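Local coordinates for diacylglycerol O-acyltransferase (Marinobacter hydrocarbonoclasticus, PDB 6CHJ), which probably transfers the acyl group of an acyl-CoA to an alcohol acceptor, making triacylglycerols and wax esters, at residues 341-345 and 346-350. Numbering follows the deposited sequence.
Sequences RHMSP and EEIVN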
# COMPACT_ATOMS: atom_id res chain seq x y z
N ARG B 341 -38.87 -4.24 20.38
CA ARG B 341 -39.24 -4.82 21.67
C ARG B 341 -39.89 -6.19 21.50
O ARG B 341 -39.51 -7.16 22.16
CB ARG B 341 -40.18 -3.87 22.41
CG ARG B 341 -40.34 -4.17 23.89
CD ARG B 341 -39.34 -3.36 24.72
NE ARG B 341 -38.04 -4.02 24.83
CZ ARG B 341 -37.10 -3.67 25.71
NH1 ARG B 341 -37.30 -2.66 26.54
NH2 ARG B 341 -35.94 -4.32 25.74
N HIS B 342 -40.86 -6.29 20.59
CA HIS B 342 -41.64 -7.51 20.42
C HIS B 342 -41.15 -8.32 19.23
O HIS B 342 -41.93 -8.68 18.34
CB HIS B 342 -43.12 -7.16 20.27
CG HIS B 342 -43.72 -6.50 21.47
ND1 HIS B 342 -42.96 -6.05 22.54
CD2 HIS B 342 -45.00 -6.20 21.78
CE1 HIS B 342 -43.75 -5.51 23.44
NE2 HIS B 342 -45.00 -5.59 23.01
N MET B 343 -39.85 -8.62 19.20
CA MET B 343 -39.25 -9.36 18.10
C MET B 343 -38.18 -10.31 18.62
O MET B 343 -37.36 -9.93 19.45
CB MET B 343 -38.64 -8.42 17.05
CG MET B 343 -39.67 -7.74 16.16
SD MET B 343 -38.91 -6.72 14.88
CE MET B 343 -38.31 -7.96 13.76
N SER B 344 -38.20 -11.53 18.10
CA SER B 344 -37.26 -12.60 18.39
C SER B 344 -36.05 -12.50 17.47
O SER B 344 -36.12 -11.89 16.40
CB SER B 344 -37.93 -13.96 18.22
OG SER B 344 -38.39 -14.12 16.89
N PRO B 345 -34.92 -13.11 17.86
CA PRO B 345 -33.73 -13.06 16.99
C PRO B 345 -34.02 -13.46 15.55
O PRO B 345 -33.60 -12.77 14.62
CB PRO B 345 -32.76 -14.03 17.69
CG PRO B 345 -33.12 -13.92 19.14
CD PRO B 345 -34.63 -13.76 19.16
N GLU B 346 -34.76 -14.56 15.35
CA GLU B 346 -35.18 -14.94 14.01
C GLU B 346 -35.91 -13.80 13.30
O GLU B 346 -35.70 -13.55 12.11
CB GLU B 346 -36.07 -16.19 14.07
CG GLU B 346 -36.17 -16.96 12.76
CD GLU B 346 -37.13 -18.14 12.83
OE1 GLU B 346 -37.71 -18.37 13.92
OE2 GLU B 346 -37.30 -18.84 11.80
N GLU B 347 -36.77 -13.08 14.03
CA GLU B 347 -37.48 -11.96 13.43
C GLU B 347 -36.52 -10.82 13.08
O GLU B 347 -36.47 -10.39 11.92
CB GLU B 347 -38.58 -11.46 14.39
CG GLU B 347 -39.88 -12.26 14.35
CD GLU B 347 -40.74 -11.99 15.58
OE1 GLU B 347 -40.28 -12.28 16.70
OE2 GLU B 347 -41.87 -11.48 15.42
N ILE B 348 -35.75 -10.35 14.06
CA ILE B 348 -34.82 -9.23 13.82
C ILE B 348 -33.93 -9.53 12.62
O ILE B 348 -33.78 -8.69 11.71
CB ILE B 348 -33.97 -8.94 15.07
CG1 ILE B 348 -34.84 -8.76 16.31
CG2 ILE B 348 -33.13 -7.71 14.85
CD1 ILE B 348 -34.04 -8.78 17.58
N VAL B 349 -33.33 -10.72 12.59
CA VAL B 349 -32.45 -11.11 11.49
C VAL B 349 -33.17 -11.02 10.15
O VAL B 349 -32.59 -10.56 9.16
CB VAL B 349 -31.88 -12.52 11.74
CG1 VAL B 349 -31.54 -13.19 10.41
CG2 VAL B 349 -30.68 -12.44 12.66
N ASN B 350 -34.42 -11.46 10.10
CA ASN B 350 -35.15 -11.41 8.84
C ASN B 350 -35.63 -10.00 8.51
O ASN B 350 -35.57 -9.58 7.36
CB ASN B 350 -36.34 -12.37 8.86
CG ASN B 350 -36.80 -12.73 7.46
OD1 ASN B 350 -37.89 -12.32 7.03
ND2 ASN B 350 -35.95 -13.45 6.73
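S344 and E347 face each other across the first turn of a helix and form a capping box, a worked example of how side chains supply the hydrogen-bond partners that the first turn of a helix lacks. S344 is the N-cap. Its hydroxyl lies between its own backbone N and carbonyl carbon (chi1 60°), which brings OG under the amide of E347; that capping bond, E347 N to S344 OG, is weak at 3.4 Å. The return half of the box is much tighter. E347 turns its CG back beside its own N, and the carboxylate reaches the residue before the helix, where OE1 accepts two donors. S344 N meets E347 OE1 at 2.6 Å from above the carboxylate plane, in a nearly straight bond, whereas S344 OG donates to the same oxygen on its anti side, 20° out of that plane. Two donors on one oxygen probably limit how far the carboxylate can turn. Without the hydroxyl, as with an alanine here, the amide of E347 would probably lose its weak capping acceptor, and E347 OE1 would keep only the backbone N of S344, leaving the carboxylate freer to turn.

Alongside the box, the methyl CE of M343 reaches the helix backbone, 3.5 Å from I348 N, and lies 3.6 Å from E347 CB. M343 CB meets I348 CG1 at 3.9 Å: M343, just before the N-cap, and I348, at N4, form the hydrophobic staple that flanks the capping box. Regular helix bonding starts here too: I348 N donates to S344 O at 2.8 Å, and V349 N to P345 O. P345, at the first helical position, has no amide hydrogen to be capped. This surface corner ends the loop from helix 322-338 and opens helix 345-365 within the C-terminal domain.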